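Local coordinates for protein hypoxanthine phosphoribosyltransferase (Bacillus anthracis, PDB 4QYI) that probably salvages purines by joining hypoxanthine or guanine to the ribose 5-phosphate of PRPP, a magnesium-dependent phosphoribosyl transfer that yields IMP or GMP, at residues L130-E135 and E144-Q149; S106-H111 and R136-L141; I41-G46 and D65-S70; L27-D32 and R56-D61. All coordinates share one frame; numbering follows the deposited sequence. Where two conformers were deposited one is given.

Interaction 1 (L130-E135 and E144-Q149); sequences LLDKPE and EYVGFQ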
loop_
_atom_site.group_PDB
_atom_site.type_symbol
_atom_site.label_atom_id
_atom_site.label_comp_id
_atom_site.label_asym_id
_atom_site.label_seq_id
_atom_site.Cartn_x
_atom_site.Cartn_y
_atom_site.Cartn_z
ATOM N N LEU A 130 -12.608 -6.503 2.262
ATOM C CA LEU A 130 -12.185 -7.856 2.012
ATOM C C LEU A 130 -12.970 -8.771 2.924
ATOM O O LEU A 130 -13.493 -9.795 2.479
ATOM C CB LEU A 130 -10.698 -8.031 2.322
ATOM C CG LEU A 130 -10.160 -9.453 2.104
ATOM C CD1 LEU A 130 -10.306 -9.882 0.657
ATOM C CD2 LEU A 130 -8.702 -9.532 2.508
ATOM N N LEU A 131 -13.047 -8.388 4.203
ATOM C CA LEU A 131 -13.729 -9.193 5.209
ATOM C C LEU A 131 -14.829 -8.405 5.895
ATOM O O LEU A 131 -14.671 -7.209 6.138
ATOM C CB LEU A 131 -12.723 -9.647 6.250
ATOM C CG LEU A 131 -11.439 -10.297 5.713
ATOM C CD1 LEU A 131 -10.461 -10.517 6.862
ATOM C CD2 LEU A 131 -11.703 -11.591 4.966
ATOM N N ASP A 132 -15.944 -9.076 6.192
ATOM C CA ASP A 132 -17.088 -8.448 6.831
ATOM C C ASP A 132 -17.555 -9.323 8.002
ATOM O O ASP A 132 -17.555 -10.565 7.916
ATOM C CB ASP A 132 -18.233 -8.250 5.812
ATOM C CG ASP A 132 -19.307 -7.261 6.290
ATOM O OD1 ASP A 132 -19.010 -6.455 7.191
ATOM O OD2 ASP A 132 -20.424 -7.230 5.708
ATOM N N LYS A 133 -17.941 -8.663 9.088
ATOM C CA LYS A 133 -18.444 -9.323 10.292
ATOM C C LYS A 133 -19.710 -8.569 10.646
ATOM O O LYS A 133 -19.699 -7.762 11.567
ATOM C CB LYS A 133 -17.417 -9.236 11.446
ATOM C CG LYS A 133 -16.080 -9.941 11.128
ATOM C CD LYS A 133 -14.736 -9.724 11.876
ATOM C CE LYS A 133 -14.451 -10.323 13.253
ATOM N NZ LYS A 133 -13.033 -10.021 13.656
ATOM N N PRO A 134 -20.800 -8.802 9.890
ATOM C CA PRO A 134 -22.053 -8.077 10.104
ATOM C C PRO A 134 -22.695 -8.328 11.456
ATOM O O PRO A 134 -23.538 -7.537 11.854
ATOM C CB PRO A 134 -22.973 -8.573 8.974
ATOM C CG PRO A 134 -22.107 -9.326 8.037
ATOM C CD PRO A 134 -20.917 -9.793 8.814
ATOM N N GLU A 135 -22.300 -9.403 12.143
ATOM C CA GLU A 135 -22.848 -9.724 13.462
ATOM C C GLU A 135 -22.272 -8.778 14.502
ATOM O O GLU A 135 -22.764 -8.692 15.621
ATOM C CB GLU A 135 -22.505 -11.155 13.882
ATOM C CG GLU A 135 -22.894 -12.221 12.872
ATOM C CD GLU A 135 -22.041 -12.200 11.606
ATOM O OE1 GLU A 135 -21.078 -11.410 11.505
ATOM O OE2 GLU A 135 -22.322 -12.990 10.687
ATOM N N GLU A 144 -21.110 -2.258 -0.187
ATOM C CA GLU A 144 -21.570 -2.683 -1.489
ATOM C C GLU A 144 -20.753 -3.866 -2.006
ATOM O O GLU A 144 -21.262 -4.701 -2.749
ATOM C CB GLU A 144 -21.548 -1.525 -2.495
ATOM C CG GLU A 144 -22.643 -0.477 -2.286
ATOM C CD GLU A 144 -22.473 0.467 -1.085
ATOM O OE1 GLU A 144 -21.392 0.575 -0.445
ATOM O OE2 GLU A 144 -23.465 1.162 -0.794
ATOM N N TYR A 145 -19.485 -3.945 -1.628
ATOM C CA TYR A 145 -18.614 -5.024 -2.102
ATOM C C TYR A 145 -18.007 -5.710 -0.901
ATOM O O TYR A 145 -17.345 -5.065 -0.096
ATOM C CB TYR A 145 -17.520 -4.461 -3.037
ATOM C CG TYR A 145 -18.098 -3.535 -4.082
ATOM C CD1 TYR A 145 -18.723 -4.041 -5.205
ATOM C CD2 TYR A 145 -18.023 -2.159 -3.956
ATOM C CE1 TYR A 145 -19.259 -3.200 -6.170
ATOM C CE2 TYR A 145 -18.556 -1.313 -4.921
ATOM C CZ TYR A 145 -19.167 -1.842 -6.026
ATOM O OH TYR A 145 -19.698 -1.000 -6.967
ATOM N N VAL A 146 -18.219 -7.020 -0.799
ATOM C CA VAL A 146 -17.715 -7.809 0.313
ATOM C C VAL A 146 -17.046 -9.085 -0.178
ATOM O O VAL A 146 -17.647 -9.857 -0.914
ATOM C CB VAL A 146 -18.861 -8.226 1.257
ATOM C CG1 VAL A 146 -18.320 -9.053 2.406
ATOM C CG2 VAL A 146 -19.585 -7.001 1.786
ATOM N N GLY A 147 -15.806 -9.311 0.244
ATOM C CA GLY A 147 -15.089 -10.509 -0.138
ATOM C C GLY A 147 -15.559 -11.760 0.579
ATOM O O GLY A 147 -16.014 -12.719 -0.044
ATOM N N PHE A 148 -15.462 -11.739 1.904
ATOM C CA PHE A 148 -15.811 -12.889 2.713
ATOM C C PHE A 148 -16.417 -12.503 4.043
ATOM O O PHE A 148 -16.013 -11.517 4.670
ATOM C CB PHE A 148 -14.549 -13.679 3.042
ATOM C CG PHE A 148 -13.749 -14.095 1.848
ATOM C CD1 PHE A 148 -12.803 -13.238 1.306
ATOM C CD2 PHE A 148 -13.890 -15.366 1.307
ATOM C CE1 PHE A 148 -12.030 -13.633 0.230
ATOM C CE2 PHE A 148 -13.122 -15.763 0.231
ATOM C CZ PHE A 148 -12.189 -14.895 -0.302
ATOM N N GLN A 149 -17.369 -13.313 4.477
ATOM C CA GLN A 149 -17.980 -13.139 5.772
ATOM C C GLN A 149 -17.306 -14.122 6.696
ATOM O O GLN A 149 -17.378 -15.325 6.484
ATOM C CB GLN A 149 -19.471 -13.405 5.757
ATOM C CG GLN A 149 -20.321 -12.280 5.220
ATOM C CD GLN A 149 -21.759 -12.489 5.639
ATOM O OE1 GLN A 149 -22.058 -13.408 6.413
ATOM N NE2 GLN A 149 -22.654 -11.642 5.156
#
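L131 pairs with F148 in a short parallel bridge, their side chains on the same face of the sheet, with D132 and Q149 the next pair along. Two backbone bonds bracket F148: its N donates to L130 O at 2.8 Å, and its O takes the N-H of D132 at 2.9 Å. CA-H...O contacts from L131 to F148 O and from Q149 to D132 O run alongside. On the face of L131 and F148, L131 CD2 reaches F148 CB at 4.0 Å. L130, at the corner before the strand, lays its side chain alongside F148, pointing the same way, CD1 4.2 Å from CE1; L130 O sits at the edge of the F148 ring. On the face of D132 and Q149, D132 CB packs against V146 CG1 at 3.5 Å, and P134 CG touches the amide end of Q149, NE2 at 3.7 Å. With chi1 at -164°, the D132 carboxylate is swung so that OD2 lies beside V146 CG2, at 4.0 Å. Further out, I13 of strand 8-13 packs on both L131 and F148, L18 and K21 of helix 15-32 pack on F148, and R137 forms a salt bridge to D132 OD1. The pairing is thus apolar on the face of L131 and F148 and mixed on that of D132 and Q149; the buried D132 carboxylate probably owes much of its charge balance to R137.

Interaction 2 (S106-H111 and R136-L141); sequences SGLTLH and RRKVDL. With PO4 (phosphate ion), chain H.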
loop_
_atom_site.group_PDB
_atom_site.type_symbol
_atom_site.label_atom_id
_atom_site.label_comp_id
_atom_site.label_asym_id
_atom_site.label_seq_id
_atom_site.Cartn_x
_atom_site.Cartn_y
_atom_site.Cartn_z
ATOM N N SER A 106 -17.812 -3.353 13.495
ATOM C CA SER A 106 -18.856 -2.557 14.102
ATOM C C SER A 106 -19.389 -1.547 13.086
ATOM O O SER A 106 -20.556 -1.126 13.170
ATOM C CB SER A 106 -18.303 -1.809 15.301
ATOM O OG SER A 106 -17.455 -0.773 14.861
ATOM N N GLY A 107 -18.517 -1.145 12.155
ATOM C CA GLY A 107 -18.849 -0.169 11.121
ATOM C C GLY A 107 -18.856 1.267 11.604
ATOM O O GLY A 107 -19.051 2.202 10.811
ATOM N N LEU A 108 -18.602 1.443 12.899
ATOM C CA LEU A 108 -18.615 2.763 13.519
ATOM C C LEU A 108 -17.604 3.703 12.888
ATOM O O LEU A 108 -17.915 4.840 12.568
ATOM C CB LEU A 108 -18.355 2.625 15.029
ATOM C CG LEU A 108 -19.462 1.912 15.822
ATOM C CD1 LEU A 108 -19.031 1.546 17.233
ATOM C CD2 LEU A 108 -20.720 2.766 15.870
ATOM N N THR A 109 -16.387 3.220 12.707
ATOM C CA THR A 109 -15.317 4.031 12.136
ATOM C C THR A 109 -15.499 4.374 10.669
ATOM O O THR A 109 -15.181 5.467 10.214
ATOM C CB THR A 109 -13.963 3.339 12.345
ATOM O OG1 THR A 109 -13.676 3.333 13.749
ATOM C CG2 THR A 109 -12.854 4.071 11.622
ATOM N N LEU A 110 -16.025 3.440 9.920
ATOM C CA LEU A 110 -16.226 3.684 8.518
ATOM C C LEU A 110 -17.419 4.627 8.302
ATOM O O LEU A 110 -17.441 5.399 7.342
ATOM C CB LEU A 110 -16.418 2.352 7.853
ATOM C CG LEU A 110 -16.163 2.290 6.367
ATOM C CD1 LEU A 110 -14.759 2.789 6.008
ATOM C CD2 LEU A 110 -16.317 0.837 5.981
ATOM N N HIS A 111 -18.388 4.585 9.216
ATOM C CA HIS A 111 -19.539 5.491 9.149
ATOM C C HIS A 111 -19.024 6.915 9.345
ATOM O O HIS A 111 -19.444 7.843 8.660
ATOM C CB HIS A 111 -20.560 5.137 10.235
ATOM C CG HIS A 111 -21.801 5.975 10.206
ATOM N ND1 HIS A 111 -22.870 5.702 9.379
ATOM C CD2 HIS A 111 -22.156 7.064 10.930
ATOM C CE1 HIS A 111 -23.825 6.593 9.585
ATOM N NE2 HIS A 111 -23.419 7.428 10.525
ATOM N N ARG A 136 -21.215 -8.069 14.131
ATOM C CA ARG A 136 -20.579 -7.137 15.047
ATOM C C ARG A 136 -21.024 -5.691 14.837
ATOM O O ARG A 136 -20.540 -4.794 15.531
ATOM C CB ARG A 136 -19.056 -7.246 14.909
ATOM C CG ARG A 136 -18.431 -8.526 15.453
ATOM C CD ARG A 136 -18.142 -8.421 16.943
ATOM N NE ARG A 136 -17.283 -7.268 17.234
ATOM C CZ ARG A 136 -15.964 -7.220 17.039
ATOM N NH1 ARG A 136 -15.316 -8.255 16.530
ATOM N NH2 ARG A 136 -15.287 -6.115 17.332
ATOM N N ARG A 137 -21.938 -5.445 13.897
ATOM C CA ARG A 137 -22.400 -4.078 13.626
ATOM C C ARG A 137 -23.027 -3.358 14.809
ATOM O O ARG A 137 -23.874 -3.902 15.520
ATOM C CB ARG A 137 -23.438 -4.048 12.500
ATOM C CG ARG A 137 -22.922 -4.319 11.105
ATOM C CD ARG A 137 -21.920 -3.268 10.667
ATOM N NE ARG A 137 -21.684 -3.369 9.231
ATOM C CZ ARG A 137 -20.847 -4.224 8.660
ATOM N NH1 ARG A 137 -20.149 -5.090 9.394
ATOM N NH2 ARG A 137 -20.722 -4.213 7.340
ATOM N N LYS A 138 -22.608 -2.112 14.987
ATOM C CA LYS A 138 -23.148 -1.239 16.016
ATOM C C LYS A 138 -23.815 -0.058 15.339
ATOM O O LYS A 138 -24.377 0.815 15.988
ATOM C CB LYS A 138 -22.052 -0.784 16.966
ATOM C CG LYS A 138 -21.557 -1.922 17.835
ATOM C CD LYS A 138 -20.597 -1.454 18.907
ATOM C CE LYS A 138 -20.324 -2.572 19.903
ATOM N NZ LYS A 138 -19.441 -2.125 21.010
ATOM N N VAL A 139 -23.757 -0.042 14.012
ATOM C CA VAL A 139 -24.368 1.021 13.247
ATOM C C VAL A 139 -24.797 0.419 11.916
ATOM O O VAL A 139 -24.321 -0.657 11.522
ATOM C CB VAL A 139 -23.401 2.211 13.051
ATOM C CG1 VAL A 139 -22.252 1.838 12.118
ATOM C CG2 VAL A 139 -24.146 3.431 12.532
ATOM N N ASP A 140 -25.715 1.099 11.244
ATOM C CA ASP A 140 -26.222 0.651 9.963
ATOM C C ASP A 140 -25.206 0.960 8.851
ATOM O O ASP A 140 -24.996 2.113 8.488
ATOM C CB ASP A 140 -27.562 1.349 9.709
ATOM C CG ASP A 140 -28.371 0.711 8.603
ATOM O OD1 ASP A 140 -27.775 0.014 7.750
ATOM O OD2 ASP A 140 -29.613 0.920 8.593
ATOM N N LEU A 141 -24.551 -0.069 8.324
ATOM C CA LEU A 141 -23.597 0.133 7.244
ATOM C C LEU A 141 -23.423 -1.161 6.481
ATOM O O LEU A 141 -22.859 -2.142 6.977
ATOM C CB LEU A 141 -22.249 0.670 7.750
ATOM C CG LEU A 141 -21.236 1.147 6.678
ATOM C CD1 LEU A 141 -20.289 2.236 7.169
ATOM C CD2 LEU A 141 -20.438 -0.005 6.084
HETATM P P PO4 H . -14.993 -0.391 11.290
HETATM O O1 PO4 H . -13.501 -0.491 11.182
HETATM O O2 PO4 H . -15.574 -1.779 11.306
HETATM O O3 PO4 H . -15.466 0.268 12.566
HETATM O O4 PO4 H . -15.498 0.426 10.147
#
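S106 O receives the N-H of K138 at 2.9 Å, almost straight at 177° and on a lone pair in the carbonyl plane; V139 N adds a weak bond to the same oxygen. CA-H...O contacts accompany these, the shorter from S106 CA to R136 O at 3.1 Å. Apolar packing follows: L108 crosses the K138 chain at a slant, CD1 against its CB and CD, and puts CD2 3.9 Å from V139 CB, while L141 CD1 reaches L110 CB, also at 3.9 Å. V139 CG2 stands over the middle of one face of the H111 ring, a CH-pi contact 4.2 Å from the centroid. Within 136-141, R137 bends back at chi2 (-63°) and holds L141 O side-on with NE and NH2, L141 O lying within about 5° of the guanidinium plane; NH1 bonds to D105 O. A phosphate, probably from the crystallisation liquor, is held by main-chain N-H groups: G107 N to O2 at 3.1 Å, T109 N to O3 and, weakly, L110 N to O4, with D105 N adding another. S106 OG accepts from L108 N, an ST turn leading into the helix. Such a loop of amides at a helix start is typical of the PRPP-binding motif in type I phosphoribosyltransferases, and the ion probably marks its 5'-phosphate pocket.

Interaction 3 (I41-G46 and D65-S70); sequences IAVLKG and DFISAS. With PO4 (phosphate ion), chain G.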
loop_
_atom_site.group_PDB
_atom_site.type_symbol
_atom_site.label_atom_id
_atom_site.label_comp_id
_atom_site.label_asym_id
_atom_site.label_seq_id
_atom_site.Cartn_x
_atom_site.Cartn_y
_atom_site.Cartn_z
ATOM N N ILE A 41 -9.901 4.904 -2.511
ATOM C CA ILE A 41 -9.275 5.405 -1.308
ATOM C C ILE A 41 -9.123 4.252 -0.347
ATOM O O ILE A 41 -10.102 3.728 0.198
ATOM C CB ILE A 41 -10.073 6.525 -0.640
ATOM C CG1 ILE A 41 -10.181 7.729 -1.577
ATOM C CG2 ILE A 41 -9.375 6.970 0.646
ATOM C CD1 ILE A 41 -11.110 8.773 -1.037
ATOM N N ALA A 42 -7.873 3.875 -0.122
ATOM C CA ALA A 42 -7.559 2.767 0.778
ATOM C C ALA A 42 -7.255 3.223 2.204
ATOM O O ALA A 42 -6.512 4.180 2.419
ATOM C CB ALA A 42 -6.386 2.001 0.207
ATOM N N VAL A 43 -7.854 2.547 3.181
ATOM C CA VAL A 43 -7.648 2.893 4.581
ATOM C C VAL A 43 -6.379 2.167 5.070
ATOM O O VAL A 43 -6.358 0.945 5.222
ATOM C CB VAL A 43 -8.869 2.539 5.466
ATOM C CG1 VAL A 43 -8.676 3.067 6.874
ATOM C CG2 VAL A 43 -10.152 3.140 4.909
ATOM N N LEU A 44 -5.310 2.924 5.264
ATOM C CA LEU A 44 -4.060 2.359 5.780
ATOM C C LEU A 44 -4.206 1.895 7.238
ATOM O O LEU A 44 -5.092 2.351 7.950
ATOM C CB LEU A 44 -2.959 3.394 5.706
ATOM C CG LEU A 44 -2.518 3.742 4.303
ATOM C CD1 LEU A 44 -1.556 4.908 4.357
ATOM C CD2 LEU A 44 -1.862 2.537 3.650
ATOM N N LYS A 45 -3.378 0.941 7.668
ATOM C CA LYS A 45 -2.361 0.316 6.824
ATOM C C LYS A 45 -2.825 -0.996 6.228
ATOM O O LYS A 45 -2.389 -1.374 5.146
ATOM C CB LYS A 45 -1.137 -0.020 7.675
ATOM C CG LYS A 45 -0.443 1.190 8.267
ATOM C CD LYS A 45 0.647 0.837 9.282
ATOM C CE LYS A 45 1.193 2.124 9.885
ATOM N NZ LYS A 45 2.271 1.877 10.869
ATOM N N GLY A 46 -3.757 -1.646 6.914
ATOM C CA GLY A 46 -4.207 -2.981 6.573
ATOM C C GLY A 46 -4.822 -3.318 5.237
ATOM O O GLY A 46 -4.848 -4.479 4.845
ATOM N N ASP A 65 -5.624 6.869 -3.616
ATOM C CA ASP A 65 -5.066 7.707 -2.562
ATOM C C ASP A 65 -5.291 6.927 -1.264
ATOM O O ASP A 65 -5.967 5.875 -1.247
ATOM C CB ASP A 65 -5.727 9.093 -2.526
ATOM C CG ASP A 65 -4.891 10.149 -1.765
ATOM O OD1 ASP A 65 -3.794 9.828 -1.245
ATOM O OD2 ASP A 65 -5.323 11.322 -1.715
ATOM N N PHE A 66 -4.709 7.438 -0.187
ATOM C CA PHE A 66 -4.783 6.789 1.100
ATOM C C PHE A 66 -5.267 7.714 2.209
ATOM O O PHE A 66 -5.083 8.931 2.162
ATOM C CB PHE A 66 -3.396 6.285 1.483
ATOM C CG PHE A 66 -2.816 5.320 0.511
ATOM C CD1 PHE A 66 -3.196 3.988 0.549
ATOM C CD2 PHE A 66 -1.900 5.728 -0.434
ATOM C CE1 PHE A 66 -2.684 3.080 -0.345
ATOM C CE2 PHE A 66 -1.374 4.817 -1.343
ATOM C CZ PHE A 66 -1.772 3.496 -1.298
ATOM N N ILE A 67 -5.886 7.109 3.208
ATOM C CA ILE A 67 -6.321 7.829 4.381
ATOM C C ILE A 67 -5.866 7.031 5.590
ATOM O O ILE A 67 -5.821 5.799 5.555
ATOM C CB ILE A 67 -7.846 8.084 4.395
ATOM C CG1 ILE A 67 -8.220 9.024 5.536
ATOM C CG2 ILE A 67 -8.625 6.787 4.531
ATOM C CD1 ILE A 67 -9.618 9.613 5.431
ATOM N N SER A 68 -5.497 7.745 6.646
ATOM C CA SER A 68 -5.073 7.132 7.879
ATOM C C SER A 68 -5.855 7.761 9.034
ATOM O O SER A 68 -5.939 8.985 9.142
ATOM C CB SER A 68 -3.574 7.250 8.074
ATOM O OG SER A 68 -3.239 6.703 9.320
ATOM N N ALA A 69 -6.440 6.916 9.877
ATOM C CA ALA A 69 -7.228 7.376 11.013
ATOM C C ALA A 69 -6.853 6.575 12.229
ATOM O O ALA A 69 -6.584 5.385 12.110
ATOM C CB ALA A 69 -8.699 7.183 10.719
ATOM N N SER A 70 -6.796 7.204 13.394
ATOM C CA SER A 70 -6.488 6.445 14.605
ATOM C C SER A 70 -7.570 6.615 15.657
ATOM O O SER A 70 -8.350 7.585 15.665
ATOM C CB SER A 70 -5.117 6.823 15.181
ATOM O OG SER A 70 -5.079 8.168 15.592
HETATM P P PO4 G . -4.468 -1.035 10.369
HETATM O O1 PO4 G . -3.547 0.136 10.639
HETATM O O2 PO4 G . -3.620 -2.237 10.055
HETATM O O3 PO4 G . -5.335 -1.372 11.565
HETATM O O4 PO4 G . -5.358 -0.684 9.194
HETATM O O HOH W 1 -6.274 4.111 9.315
#
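Strands 41-43 and 65-70 run parallel with a 32° splay, I41, A42 and V43 paired with D65, F66 and I67. Three bonds stitch them: A42 N donates to D65 O at 3.0 Å and I67 N to A42 O at 3.1 Å. The third, from L44 N to I67 O, measures 2.9 Å. On the face of I41, V43 and I67, the CG2 methyl of I67 meets I41 CG2 and V43 CG2, each at 4.0 Å; chi1 of I67, -171°, leaves that methyl between its own N and carbonyl carbon. F117 of helix 108-118 covers I41 and I67 there. The two strands are the outer members of a right-handed beta-alpha-beta crossover through helix 48-55, part of the Rossmann-like core of the phosphoribosyltransferase fold, and the loop at L44-G46 is consistent with the family's pyrophosphate-binding loop. On the other face, A42 CB lies 3.8 Å from F66 CD1. L44 crosses the F66 side chain obliquely, L44 CD2 3.7 Å from F66 CD1, and L44 CD1 against F66 CB. An aromatic side chain of a neighbouring subunit meets the F66 ring edge-to-face. The peptide between L44 and K45 is cis, and the next two amides bind a phosphate: K45 N to O1, nearly straight, and G46 N to O4 at 2.9 Å. R167 NH1, from a later part of the chain, also bonds the ion.

Interaction 4 (L27-D32 and R56-D61); sequences LQIERD and RHIKND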
loop_
_atom_site.group_PDB
_atom_site.type_symbol
_atom_site.label_atom_id
_atom_site.label_comp_id
_atom_site.label_asym_id
_atom_site.label_seq_id
_atom_site.Cartn_x
_atom_site.Cartn_y
_atom_site.Cartn_z
ATOM N N LEU A 27 -14.683 -7.253 -10.853
ATOM C CA LEU A 27 -15.705 -7.319 -11.906
ATOM C C LEU A 27 -16.982 -6.594 -11.455
ATOM O O LEU A 27 -17.607 -5.911 -12.234
ATOM C CB LEU A 27 -16.011 -8.770 -12.296
ATOM C CG LEU A 27 -14.924 -9.540 -13.073
ATOM C CD1 LEU A 27 -15.241 -11.032 -13.112
ATOM C CD2 LEU A 27 -14.743 -8.985 -14.490
ATOM N N GLN A 28 -17.368 -6.774 -10.200
ATOM C CA GLN A 28 -18.567 -6.124 -9.672
ATOM C C GLN A 28 -18.411 -4.600 -9.726
ATOM O O GLN A 28 -19.318 -3.885 -10.125
ATOM C CB GLN A 28 -18.815 -6.582 -8.249
ATOM C CG GLN A 28 -19.075 -8.069 -8.122
ATOM C CD GLN A 28 -19.216 -8.515 -6.680
ATOM O OE1 GLN A 28 -19.405 -7.701 -5.787
ATOM N NE2 GLN A 28 -19.113 -9.818 -6.452
ATOM N N ILE A 29 -17.230 -4.121 -9.359
ATOM C CA ILE A 29 -16.928 -2.696 -9.430
ATOM C C ILE A 29 -16.970 -2.174 -10.876
ATOM O O ILE A 29 -17.573 -1.147 -11.153
ATOM C CB ILE A 29 -15.564 -2.407 -8.782
ATOM C CG1 ILE A 29 -15.678 -2.666 -7.279
ATOM C CG2 ILE A 29 -15.104 -0.983 -9.095
ATOM C CD1 ILE A 29 -14.350 -2.687 -6.563
ATOM N N GLU A 30 -16.306 -2.859 -11.798
ATOM C CA GLU A 30 -16.342 -2.443 -13.204
ATOM C C GLU A 30 -17.794 -2.333 -13.718
ATOM O O GLU A 30 -18.140 -1.438 -14.488
ATOM C CB GLU A 30 -15.572 -3.437 -14.066
ATOM C CG GLU A 30 -14.061 -3.425 -13.856
ATOM C CD GLU A 30 -13.341 -4.482 -14.695
ATOM O OE1 GLU A 30 -13.865 -5.604 -14.847
ATOM O OE2 GLU A 30 -12.263 -4.193 -15.230
ATOM N N ARG A 31 -18.650 -3.258 -13.322
ATOM C CA ARG A 31 -20.041 -3.222 -13.761
ATOM C C ARG A 31 -20.795 -2.026 -13.283
ATOM O O ARG A 31 -21.593 -1.474 -14.010
ATOM C CB ARG A 31 -20.740 -4.437 -13.221
ATOM C CG ARG A 31 -22.224 -4.543 -13.449
ATOM C CD ARG A 31 -22.689 -5.809 -12.730
ATOM N NE ARG A 31 -22.357 -5.736 -11.297
ATOM C CZ ARG A 31 -23.096 -5.139 -10.360
ATOM N NH1 ARG A 31 -22.675 -5.134 -9.094
ATOM N NH2 ARG A 31 -24.242 -4.542 -10.670
ATOM N N ASP A 32 -20.587 -1.663 -12.024
ATOM C CA ASP A 32 -21.286 -0.527 -11.444
ATOM C C ASP A 32 -20.796 0.815 -11.959
ATOM O O ASP A 32 -21.477 1.799 -11.778
ATOM C CB ASP A 32 -21.144 -0.546 -9.924
ATOM C CG ASP A 32 -21.918 -1.670 -9.281
ATOM O OD1 ASP A 32 -22.857 -2.185 -9.918
ATOM O OD2 ASP A 32 -21.565 -2.058 -8.153
ATOM N N ARG A 56 -5.425 -3.717 -9.761
ATOM C CA ARG A 56 -4.784 -4.304 -10.927
ATOM C C ARG A 56 -5.738 -5.123 -11.807
ATOM O O ARG A 56 -5.393 -5.462 -12.926
ATOM C CB ARG A 56 -3.542 -5.102 -10.532
ATOM C CG ARG A 56 -2.377 -4.184 -10.219
ATOM C CD ARG A 56 -1.122 -4.949 -9.898
ATOM N NE ARG A 56 -1.191 -5.514 -8.566
ATOM C CZ ARG A 56 -0.225 -6.211 -7.986
ATOM N NH1 ARG A 56 0.903 -6.475 -8.648
ATOM N NH2 ARG A 56 -0.397 -6.656 -6.747
ATOM N N HIS A 57 -6.920 -5.434 -11.281
ATOM C CA HIS A 57 -7.952 -6.130 -12.035
ATOM C C HIS A 57 -9.008 -5.168 -12.545
ATOM O O HIS A 57 -9.858 -5.563 -13.329
ATOM C CB HIS A 57 -8.617 -7.218 -11.202
ATOM C CG HIS A 57 -7.733 -8.406 -10.984
ATOM N ND1 HIS A 57 -7.185 -8.726 -9.762
ATOM C CD2 HIS A 57 -7.253 -9.320 -11.860
ATOM C CE1 HIS A 57 -6.426 -9.800 -9.891
ATOM N NE2 HIS A 57 -6.450 -10.178 -11.152
ATOM N N ILE A 58 -8.958 -3.907 -12.116
ATOM C CA ILE A 58 -9.929 -2.922 -12.588
ATOM C C ILE A 58 -9.363 -2.243 -13.823
ATOM O O ILE A 58 -8.297 -1.627 -13.783
ATOM C CB ILE A 58 -10.265 -1.892 -11.495
ATOM C CG1 ILE A 58 -10.968 -2.603 -10.339
ATOM C CG2 ILE A 58 -11.162 -0.796 -12.053
ATOM C CD1 ILE A 58 -11.119 -1.745 -9.096
ATOM N N LYS A 59 -10.108 -2.312 -14.911
ATOM C CA LYS A 59 -9.637 -1.734 -16.174
ATOM C C LYS A 59 -9.990 -0.276 -16.333
ATOM O O LYS A 59 -9.384 0.399 -17.141
ATOM C CB LYS A 59 -10.065 -2.535 -17.434
ATOM C CG LYS A 59 -9.320 -3.866 -17.727
ATOM C CD LYS A 59 -9.963 -5.096 -17.095
ATOM C CE LYS A 59 -11.204 -5.437 -17.901
ATOM N NZ LYS A 59 -11.994 -6.518 -17.256
ATOM N N ASN A 60 -10.983 0.209 -15.592
ATOM C CA ASN A 60 -11.332 1.621 -15.647
ATOM C C ASN A 60 -10.121 2.472 -15.263
ATOM O O ASN A 60 -9.154 1.971 -14.659
ATOM C CB ASN A 60 -12.422 1.973 -14.626
ATOM C CG ASN A 60 -13.700 1.174 -14.802
ATOM O OD1 ASN A 60 -13.681 -0.051 -14.741
ATOM N ND2 ASN A 60 -14.833 1.868 -14.924
ATOM N N ASP A 61 -10.166 3.761 -15.614
ATOM C CA ASP A 61 -9.123 4.703 -15.175
ATOM C C ASP A 61 -9.267 4.822 -13.678
ATOM O O ASP A 61 -10.288 5.286 -13.197
ATOM C CB ASP A 61 -9.280 6.143 -15.717
ATOM C CG ASP A 61 -8.666 6.325 -17.089
ATOM O OD1 ASP A 61 -8.000 5.387 -17.584
ATOM O OD2 ASP A 61 -8.837 7.420 -17.670
HETATM O O HOH W 2 -11.916 -7.370 -13.981
HETATM O O HOH W 3 -16.325 -0.755 -16.022
#
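H57 O and E30 OE1 are joined through one water, which donates to both at 2.8 Å. I58 is buried; its CD1 meets I29 CG2 at 4.1 Å, the two side chains crossing at about a right angle, and A26 packs against I58 from the same helix. K59 comes next and takes hold of the E30 carboxylate twice. Its backbone N donates to the anti lone pair of OE2 at 2.9 Å, and its side chain, bent at chi2 (90°) and chi3 (75°), doubles back so that NZ forms a salt bridge, 3.2 Å from OE1 on the syn side and 3.1 Å from OE2 in a weaker bond. This pins the last turns of helix 15-32 to the loop between helix 48-55 and strand 62-71, at the margin of the phosphoribosyltransferase fold. N60 then lays OD1 3.5 Å from E30 CG. A second water probably bridges N60 OD1 to E30 O, though its approach to E30 O is suspiciously short, while N60 ND2 donates to E36 O beyond the helix.

Interaction 3 is the most buried of the four, apolar side chains over main-chain bonds towards the 82-84 end of the central sheet; interaction 1 pairs strands towards the 103-104 end and is only partly buried. Interactions 2 and 4 fasten loops to helices: interaction 2 gathers main-chain amides round a phosphate; interaction 4, its centre about 26 Å from that of interaction 2, relies on a salt bridge and waters. D132 and R137 tie interactions 1 and 2 directly, and Y145, close to D32 and I29, links interaction 1 to interaction 4. Interactions 2 and 3 do not touch, yet each carries a phosphate-binding loop. Interactions 3 and 4 interleave in the sequence around helix 48-55.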